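Local coordinates for protein ABC transporter (PDB 4G68) that probably binds xylan-derived oligosaccharides as the extracellular solute-binding component of an ABC uptake system in a thermophilic bacterium, at residues V156-K161 / G295-V300; E266-K271 / P289-K294; T355-W360 / P372-I377. All coordinates share one frame; numbering follows the deposited sequence.

Interaction 1: residues V156-K161 / G295-V300; sequences VLYINK and GKIEAV
Leu-157 and Val-300, then Ile-159 and Glu-298, form the hydrogen-bonded pairs of an antiparallel ladder between strands 144-160 and 297-300. Each pair exchanges two N-H...O bonds; the straightest runs from Val-300 N to Leu-157 O at 2.9 Å. Between them Tyr-158 stands opposite Ala-299 as a non-hydrogen-bonded pair, and beyond Ile-159 a second such pair sets Asn-160 against Ile-297. A fifth bond, Lys-161 N to Lys-296 O at 2.8 Å, carries the pairing past the end of the strands.

The face that bears Tyr-158, Ile-297 and Ala-299 is buried and closely packed. With CG1 of Val-156 anti to the backbone N (chi1 178°), this methyl reaches Ala-299 CB at 3.5 Å and also lies over the centre of the Tyr-158 ring, 3.6 Å above its plane. Ile-297 CG2 meets the same ring at its edge, 3.9 Å from Tyr-158 CD1, and the phenol OH is bonded to Gly-278 O.

On the other face Leu-157 and Ile-159 are buried too, but the outer part, at Lys-161, Glu-298 and Val-300, opens to solvent. Here Val-300 CG2 packs alongside Leu-157, 3.8 Å from its CB, while the aliphatic chain of Lys-161 crosses that of Glu-298 at about a right angle, Lys-161 CE lying 3.4 Å from Glu-298 CB. Only their charged ends are loose, with Lys-161 NZ 5.7 Å from Glu-298 OE1, so methylenes rather than a salt bridge make this contact. Lys-296 NZ forms a salt bridge with Glu-162.

Strand 144-160 is also bonded along its other edge to strand 274-278, and Asn-160 OD1 caps helix 161-166 through Leu-163 N. Helix 372-382 covers Val-156, Ile-297 and Ala-299, and Phe-267 of helix 260-268 packs on Tyr-158 and Ile-297.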
loop_
_atom_site.group_PDB
_atom_site.type_symbol
_atom_site.label_atom_id
_atom_site.label_comp_id
_atom_site.label_asym_id
_atom_site.label_seq_id
_atom_site.Cartn_x
_atom_site.Cartn_y
_atom_site.Cartn_z
ATOM N N VAL C 156 8.335 0.849 -2.975
ATOM C CA VAL C 156 9.282 0.378 -3.985
ATOM C C VAL C 156 9.490 1.452 -5.040
ATOM O O VAL C 156 8.505 2.019 -5.496
ATOM C CB VAL C 156 8.723 -0.849 -4.734
ATOM C CG1 VAL C 156 9.679 -1.336 -5.838
ATOM C CG2 VAL C 156 8.441 -1.982 -3.746
ATOM N N LEU C 157 10.771 1.674 -5.448
ATOM C CA LEU C 157 11.074 2.397 -6.680
ATOM C C LEU C 157 11.229 1.347 -7.784
ATOM O O LEU C 157 12.127 0.485 -7.741
ATOM C CB LEU C 157 12.322 3.319 -6.523
ATOM C CG LEU C 157 12.854 4.111 -7.752
ATOM C CD1 LEU C 157 11.815 5.031 -8.390
ATOM C CD2 LEU C 157 14.111 4.877 -7.367
ATOM N N TYR C 158 10.382 1.460 -8.815
ATOM C CA TYR C 158 10.463 0.606 -9.998
ATOM C C TYR C 158 11.251 1.330 -11.064
ATOM O O TYR C 158 10.960 2.477 -11.364
ATOM C CB TYR C 158 9.057 0.304 -10.533
ATOM C CG TYR C 158 8.191 -0.418 -9.535
ATOM C CD1 TYR C 158 8.159 -1.803 -9.489
ATOM C CD2 TYR C 158 7.347 0.283 -8.678
ATOM C CE1 TYR C 158 7.340 -2.481 -8.587
ATOM C CE2 TYR C 158 6.535 -0.384 -7.764
ATOM C CZ TYR C 158 6.530 -1.745 -7.731
ATOM O OH TYR C 158 5.698 -2.376 -6.828
ATOM N N ILE C 159 12.251 0.636 -11.629
ATOM C CA ILE C 159 13.151 1.163 -12.654
ATOM C C ILE C 159 12.903 0.368 -13.942
ATOM O O ILE C 159 13.054 -0.856 -13.937
ATOM C CB ILE C 159 14.641 0.925 -12.190
ATOM C CG1 ILE C 159 14.894 1.583 -10.851
ATOM C CG2 ILE C 159 15.701 1.325 -13.241
ATOM C CD1 ILE C 159 14.587 3.056 -10.922
ATOM N N ASN C 160 12.514 1.039 -15.026
ATOM C CA ASN C 160 12.509 0.392 -16.339
ATOM C C ASN C 160 13.957 0.319 -16.834
ATOM O O ASN C 160 14.462 1.329 -17.355
ATOM C CB ASN C 160 11.654 1.192 -17.341
ATOM C CG ASN C 160 11.556 0.507 -18.704
ATOM O OD1 ASN C 160 12.544 -0.036 -19.192
ATOM N ND2 ASN C 160 10.382 0.496 -19.303
ATOM N N LYS C 161 14.620 -0.845 -16.665
ATOM C CA LYS C 161 16.060 -0.988 -16.994
ATOM C C LYS C 161 16.344 -0.648 -18.459
ATOM O O LYS C 161 17.403 -0.077 -18.775
ATOM C CB LYS C 161 16.581 -2.408 -16.748
ATOM C CG LYS C 161 16.450 -2.950 -15.309
ATOM C CD LYS C 161 16.873 -4.427 -15.302
ATOM C CE LYS C 161 16.264 -5.215 -14.155
ATOM N NZ LYS C 161 16.316 -6.717 -14.245
ATOM N N GLY C 295 10.000 -8.491 -17.258
ATOM C CA GLY C 295 11.426 -8.841 -17.434
ATOM C C GLY C 295 12.318 -7.617 -17.609
ATOM O O GLY C 295 13.521 -7.714 -17.477
ATOM N N LYS C 296 11.713 -6.452 -17.826
ATOM C CA LYS C 296 12.447 -5.192 -17.984
ATOM C C LYS C 296 12.563 -4.336 -16.707
ATOM O O LYS C 296 13.213 -3.267 -16.729
ATOM C CB LYS C 296 11.767 -4.369 -19.092
ATOM C CG LYS C 296 11.631 -5.169 -20.354
ATOM C CD LYS C 296 11.292 -4.270 -21.512
ATOM C CE LYS C 296 11.138 -5.090 -22.784
ATOM N NZ LYS C 296 10.750 -4.160 -23.893
ATOM N N ILE C 297 11.920 -4.802 -15.630
ATOM C CA ILE C 297 11.679 -4.002 -14.385
ATOM C C ILE C 297 12.467 -4.476 -13.169
ATOM O O ILE C 297 12.457 -5.694 -12.815
ATOM C CB ILE C 297 10.167 -3.985 -13.961
ATOM C CG1 ILE C 297 9.240 -3.338 -15.042
ATOM C CG2 ILE C 297 9.985 -3.464 -12.489
ATOM C CD1 ILE C 297 9.793 -2.155 -15.844
ATOM N N GLU C 298 13.119 -3.506 -12.515
ATOM C CA GLU C 298 13.923 -3.712 -11.308
ATOM C C GLU C 298 13.293 -2.913 -10.156
ATOM O O GLU C 298 12.899 -1.735 -10.344
ATOM C CB GLU C 298 15.334 -3.184 -11.528
ATOM C CG GLU C 298 16.322 -3.648 -10.494
ATOM C CD GLU C 298 17.631 -2.865 -10.526
ATOM O OE1 GLU C 298 17.786 -1.983 -11.407
ATOM O OE2 GLU C 298 18.478 -3.123 -9.648
ATOM N N ALA C 299 13.184 -3.561 -8.993
ATOM C CA ALA C 299 12.756 -2.948 -7.749
ATOM C C ALA C 299 13.980 -2.580 -6.875
ATOM O O ALA C 299 14.833 -3.428 -6.561
ATOM C CB ALA C 299 11.840 -3.912 -6.963
ATOM N N VAL C 300 14.027 -1.314 -6.470
ATOM C CA VAL C 300 15.015 -0.758 -5.525
ATOM C C VAL C 300 14.371 0.051 -4.355
ATOM O O VAL C 300 13.223 0.480 -4.428
ATOM C CB VAL C 300 16.129 0.067 -6.265
ATOM C CG1 VAL C 300 16.778 -0.755 -7.391
ATOM C CG2 VAL C 300 15.585 1.394 -6.808
#

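Interaction 2: residues E266-K271 / P289-K294; sequences EFNQGK and PSSLVK
Leu-292 N and Asn-268 O join two turn motifs set against each other, a Schellman helix ending and an ST turn, by one hydrogen bond of 2.8 Å and 164°. Asn-268 O belongs to the last turn of helix 260-268. In the Schellman motif Gly-270 takes positive phi (78°), with Gly-270 N and Lys-271 N bonded back to Phe-267 O and Glu-266 O. Facing it, the ST turn has Ser-291 OG accepting Val-293 N at 3.2 Å and donating to Phe-285 O. That twice-bonded hydroxyl also lies 3.5 Å from Asn-268 CB. Val-293 pushes its methyls against the helix backbone, CG1 at 3.5 Å from Phe-267 O and CG2 at 3.8 Å from Asn-268 CA. Bent at chi2, Gln-269 folds its amide group onto Leu-292, with Gln-269 CD 3.9 Å from Leu-292 CD1. An alanine here lacks that amide and would probably leave the Leu-292 side chain without its cover on this side. Phe-285 of helix 283-286 touches Asn-268 and Val-293 and meets Phe-267 edge-to-face, while Val-293 packs on Asn-160 of strand 144-160.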
loop_
_atom_site.group_PDB
_atom_site.type_symbol
_atom_site.label_atom_id
_atom_site.label_comp_id
_atom_site.label_asym_id
_atom_site.label_seq_id
_atom_site.Cartn_x
_atom_site.Cartn_y
_atom_site.Cartn_z
ATOM N N GLU C 266 0.388 3.413 -17.966
ATOM C CA GLU C 266 1.508 4.206 -18.483
ATOM C C GLU C 266 2.829 3.448 -18.389
ATOM O O GLU C 266 3.492 3.169 -19.405
ATOM C CB GLU C 266 1.662 5.466 -17.661
ATOM C CG GLU C 266 1.368 6.710 -18.469
ATOM C CD GLU C 266 1.672 7.996 -17.718
ATOM O OE1 GLU C 266 2.260 8.029 -16.635
ATOM O OE2 GLU C 266 1.276 9.038 -18.232
ATOM N N PHE C 267 3.188 3.105 -17.151
ATOM C CA PHE C 267 4.451 2.447 -16.873
ATOM C C PHE C 267 4.580 1.099 -17.507
ATOM O O PHE C 267 5.688 0.766 -17.940
ATOM C CB PHE C 267 4.658 2.258 -15.390
ATOM C CG PHE C 267 6.080 1.904 -15.013
ATOM C CD1 PHE C 267 7.133 2.753 -15.334
ATOM C CD2 PHE C 267 6.358 0.742 -14.320
ATOM C CE1 PHE C 267 8.434 2.444 -14.958
ATOM C CE2 PHE C 267 7.647 0.436 -13.910
ATOM C CZ PHE C 267 8.699 1.274 -14.252
ATOM N N ASN C 268 3.488 0.334 -17.535
ATOM C CA ASN C 268 3.527 -1.016 -18.110
ATOM C C ASN C 268 3.555 -1.031 -19.627
ATOM O O ASN C 268 3.905 -2.058 -20.223
ATOM C CB ASN C 268 2.589 -2.070 -17.424
ATOM C CG ASN C 268 1.159 -2.105 -17.970
ATOM O OD1 ASN C 268 0.818 -1.510 -18.985
ATOM N ND2 ASN C 268 0.301 -2.843 -17.265
ATOM N N GLN C 269 3.212 0.117 -20.238
ATOM C CA GLN C 269 3.354 0.289 -21.692
ATOM C C GLN C 269 4.726 0.850 -22.070
ATOM O O GLN C 269 4.993 1.130 -23.233
ATOM C CB GLN C 269 2.223 1.172 -22.231
ATOM C CG GLN C 269 0.849 0.500 -22.168
ATOM C CD GLN C 269 0.809 -0.859 -22.864
ATOM O OE1 GLN C 269 0.765 -1.926 -22.210
ATOM N NE2 GLN C 269 0.833 -0.835 -24.184
ATOM N N GLY C 270 5.592 0.991 -21.080
ATOM C CA GLY C 270 6.978 1.453 -21.315
ATOM C C GLY C 270 7.070 2.950 -21.520
ATOM O O GLY C 270 7.974 3.435 -22.169
ATOM N N LYS C 271 6.124 3.700 -20.974
ATOM C CA LYS C 271 6.024 5.137 -21.274
ATOM C C LYS C 271 6.589 6.041 -20.184
ATOM O O LYS C 271 6.437 7.275 -20.239
ATOM C CB LYS C 271 4.566 5.555 -21.607
ATOM C CG LYS C 271 3.969 4.903 -22.855
ATOM C CD LYS C 271 2.560 5.426 -23.057
ATOM C CE LYS C 271 1.867 4.796 -24.266
ATOM N NZ LYS C 271 2.202 5.583 -25.480
ATOM N N PRO C 289 -1.602 -9.286 -18.263
ATOM C CA PRO C 289 -1.257 -9.780 -19.579
ATOM C C PRO C 289 -0.954 -8.680 -20.595
ATOM O O PRO C 289 -0.309 -8.980 -21.596
ATOM C CB PRO C 289 -2.509 -10.579 -19.991
ATOM C CG PRO C 289 -3.238 -10.870 -18.722
ATOM C CD PRO C 289 -2.991 -9.639 -17.904
ATOM N N SER C 290 -1.396 -7.448 -20.319
ATOM C CA SER C 290 -1.248 -6.275 -21.225
ATOM C C SER C 290 0.156 -5.696 -21.142
ATOM O O SER C 290 0.615 -5.012 -22.073
ATOM C CB SER C 290 -2.217 -5.146 -20.835
ATOM O OG SER C 290 -3.547 -5.467 -21.186
ATOM N N SER C 291 0.828 -5.960 -20.017
ATOM C CA SER C 291 2.160 -5.393 -19.806
ATOM C C SER C 291 3.152 -5.698 -20.931
ATOM O O SER C 291 3.203 -6.832 -21.441
ATOM C CB SER C 291 2.733 -5.825 -18.466
ATOM O OG SER C 291 3.997 -5.180 -18.261
ATOM N N LEU C 292 3.939 -4.681 -21.302
ATOM C CA LEU C 292 5.061 -4.781 -22.237
ATOM C C LEU C 292 6.430 -4.666 -21.567
ATOM O O LEU C 292 7.498 -4.583 -22.243
ATOM C CB LEU C 292 4.942 -3.679 -23.300
ATOM C CG LEU C 292 3.605 -3.684 -24.046
ATOM C CD1 LEU C 292 3.580 -2.522 -25.021
ATOM C CD2 LEU C 292 3.417 -5.012 -24.767
ATOM N N VAL C 293 6.424 -4.607 -20.247
ATOM C CA VAL C 293 7.665 -4.435 -19.488
ATOM C C VAL C 293 8.061 -5.674 -18.643
ATOM O O VAL C 293 9.011 -5.607 -17.826
ATOM C CB VAL C 293 7.630 -3.161 -18.588
ATOM C CG1 VAL C 293 7.563 -1.826 -19.416
ATOM C CG2 VAL C 293 6.575 -3.257 -17.459
ATOM N N LYS C 294 7.329 -6.780 -18.749
ATOM C CA LYS C 294 7.713 -7.953 -17.921
ATOM C C LYS C 294 9.164 -8.344 -18.277
ATOM O O LYS C 294 9.522 -8.449 -19.455
ATOM C CB LYS C 294 6.725 -9.101 -18.115
ATOM C CG LYS C 294 7.266 -10.473 -17.767
ATOM C CD LYS C 294 6.557 -11.018 -16.553
ATOM C CE LYS C 294 7.050 -12.387 -16.108
ATOM N NZ LYS C 294 6.908 -13.433 -17.131
#

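Interaction 3: residues T355-W360 / P372-I377; sequences TGLPAW and PLEIQI
The first turns of helix 372-382 dock, through Glu-374 and Ile-377, on the short strand 357-358, which pairs with the long strand 144-160 of the central sheet. Glu-374 leaves the helix with CG anti to the backbone N and then bends at chi2 (74°), which carries its carboxyl group across to the chain just ahead of the strand. There Glu-374 OE2 comes to 2.7 Å from Gly-356 O, while Glu-374 OE1 stays 3.3 Å from the same carbonyl. Glu-374 OE2 also has apolar neighbours: Pro-358 CD lies 3.7 Å from it, and Leu-357 CD2 is 3.9 Å away. Beside the acid, both methyls of Leu-357 rest against Ile-377 CG2, Leu-357 CD2 at 4.1 Å from it. Leu-357 also packs on Gln-152 and Ala-154 of strand 144-160, and Glu-374 on Tyr-351 of helix 332-353. All five touching residues are buried. The 2.7 Å approach of Glu-374 OE2 to Gly-356 O, in this buried position, is consistent with a neutral, protonated carboxyl group, since a bare carboxylate would probably be repelled there.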
loop_
_atom_site.group_PDB
_atom_site.type_symbol
_atom_site.label_atom_id
_atom_site.label_comp_id
_atom_site.label_asym_id
_atom_site.label_seq_id
_atom_site.Cartn_x
_atom_site.Cartn_y
_atom_site.Cartn_z
ATOM N N THR C 355 0.772 -9.137 -6.380
ATOM C CA THR C 355 -0.250 -8.173 -5.945
ATOM C C THR C 355 -0.073 -7.791 -4.479
ATOM O O THR C 355 -0.666 -6.808 -4.006
ATOM C CB THR C 355 -1.706 -8.716 -6.087
ATOM O OG1 THR C 355 -1.822 -10.022 -5.474
ATOM C CG2 THR C 355 -2.156 -8.721 -7.523
ATOM N N GLY C 356 0.708 -8.592 -3.752
ATOM C CA GLY C 356 1.089 -8.229 -2.390
ATOM C C GLY C 356 2.335 -8.935 -1.875
ATOM O O GLY C 356 2.958 -9.709 -2.612
ATOM N N LEU C 357 2.722 -8.608 -0.644
ATOM C CA LEU C 357 3.727 -9.388 0.085
ATOM C C LEU C 357 3.013 -10.293 1.119
ATOM O O LEU C 357 2.170 -9.788 1.893
ATOM C CB LEU C 357 4.702 -8.454 0.768
ATOM C CG LEU C 357 5.625 -7.729 -0.213
ATOM C CD1 LEU C 357 6.138 -6.442 0.422
ATOM C CD2 LEU C 357 6.760 -8.657 -0.714
ATOM N N PRO C 358 3.325 -11.622 1.129
ATOM C CA PRO C 358 2.523 -12.561 1.923
ATOM C C PRO C 358 2.677 -12.331 3.418
ATOM O O PRO C 358 3.809 -12.051 3.912
ATOM C CB PRO C 358 3.111 -13.940 1.539
ATOM C CG PRO C 358 4.524 -13.670 1.068
ATOM C CD PRO C 358 4.373 -12.334 0.337
ATOM N N ALA C 359 1.570 -12.419 4.155
ATOM C CA ALA C 359 1.648 -12.414 5.628
ATOM C C ALA C 359 1.714 -13.808 6.197
ATOM O O ALA C 359 2.192 -13.998 7.347
ATOM C CB ALA C 359 0.488 -11.662 6.291
ATOM N N TRP C 360 1.224 -14.776 5.423
ATOM C CA TRP C 360 1.215 -16.167 5.882
ATOM C C TRP C 360 2.477 -16.811 5.416
ATOM O O TRP C 360 3.072 -16.348 4.431
ATOM C CB TRP C 360 0.058 -16.925 5.280
ATOM C CG TRP C 360 -1.267 -16.510 5.866
ATOM C CD1 TRP C 360 -1.866 -15.238 5.811
ATOM C CD2 TRP C 360 -2.166 -17.333 6.683
ATOM N NE1 TRP C 360 -3.076 -15.239 6.478
ATOM C CE2 TRP C 360 -3.297 -16.458 7.059
ATOM C CE3 TRP C 360 -2.138 -18.665 7.168
ATOM C CZ2 TRP C 360 -4.366 -16.929 7.819
ATOM C CZ3 TRP C 360 -3.221 -19.107 7.938
ATOM C CH2 TRP C 360 -4.313 -18.264 8.251
ATOM N N PRO C 372 10.332 -12.985 -10.327
ATOM C CA PRO C 372 11.582 -12.443 -9.825
ATOM C C PRO C 372 11.444 -11.086 -9.170
ATOM O O PRO C 372 12.151 -10.824 -8.207
ATOM C CB PRO C 372 12.470 -12.355 -11.070
ATOM C CG PRO C 372 11.997 -13.484 -11.925
ATOM C CD PRO C 372 10.506 -13.592 -11.670
ATOM N N LEU C 373 10.529 -10.252 -9.670
ATOM C CA LEU C 373 10.279 -8.927 -9.135
ATOM C C LEU C 373 9.718 -8.983 -7.701
ATOM O O LEU C 373 10.123 -8.199 -6.823
ATOM C CB LEU C 373 9.342 -8.126 -10.065
ATOM C CG LEU C 373 9.112 -6.645 -9.744
ATOM C CD1 LEU C 373 10.419 -5.856 -9.857
ATOM C CD2 LEU C 373 8.040 -6.009 -10.672
ATOM N N GLU C 374 8.848 -9.948 -7.446
ATOM C CA GLU C 374 8.392 -10.221 -6.080
ATOM C C GLU C 374 9.527 -10.548 -5.091
ATOM O O GLU C 374 9.550 -10.056 -3.950
ATOM C CB GLU C 374 7.388 -11.382 -6.103
ATOM C CG GLU C 374 6.802 -11.778 -4.737
ATOM C CD GLU C 374 5.742 -10.808 -4.154
ATOM O OE1 GLU C 374 5.560 -9.660 -4.640
ATOM O OE2 GLU C 374 5.129 -11.192 -3.132
ATOM N N ILE C 375 10.389 -11.476 -5.494
ATOM C CA ILE C 375 11.575 -11.881 -4.739
ATOM C C ILE C 375 12.497 -10.668 -4.526
ATOM O O ILE C 375 13.061 -10.414 -3.412
ATOM C CB ILE C 375 12.332 -12.957 -5.531
ATOM C CG1 ILE C 375 11.464 -14.211 -5.630
ATOM C CG2 ILE C 375 13.641 -13.343 -4.849
ATOM C CD1 ILE C 375 11.905 -15.211 -6.669
ATOM N N GLN C 376 12.637 -9.897 -5.580
ATOM C CA GLN C 376 13.507 -8.709 -5.528
ATOM C C GLN C 376 13.041 -7.676 -4.477
ATOM O O GLN C 376 13.863 -7.149 -3.690
ATOM C CB GLN C 376 13.715 -8.099 -6.920
ATOM C CG GLN C 376 14.987 -7.237 -6.951
ATOM C CD GLN C 376 15.252 -6.573 -8.285
ATOM O OE1 GLN C 376 16.409 -6.505 -8.753
ATOM N NE2 GLN C 376 14.184 -6.116 -8.922
ATOM N N ILE C 377 11.724 -7.413 -4.483
ATOM C CA ILE C 377 11.098 -6.578 -3.491
ATOM C C ILE C 377 11.496 -7.120 -2.123
ATOM O O ILE C 377 12.045 -6.378 -1.328
ATOM C CB ILE C 377 9.562 -6.415 -3.663
ATOM C CG1 ILE C 377 9.262 -5.552 -4.898
ATOM C CG2 ILE C 377 8.990 -5.707 -2.427
ATOM C CD1 ILE C 377 7.795 -5.542 -5.368
#

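Segment 156-161 comes first along the chain, and interaction 1 closes only when 295-300 returns to it, after an excursion of 133 residues, about half of it helix. Late in that excursion interaction 2 forms, so its shorter loop nests within the longer one, and its second segment, 289-294, runs straight into 295-300. Interaction 3 follows in series, with 11 residues between its segments. Side chains of helix 260-268, from interaction 2, and of helix 372-382, from interaction 3, both pack on the strand pair of interaction 1. Interactions 2 and 3 do not touch; that strand pair connects them.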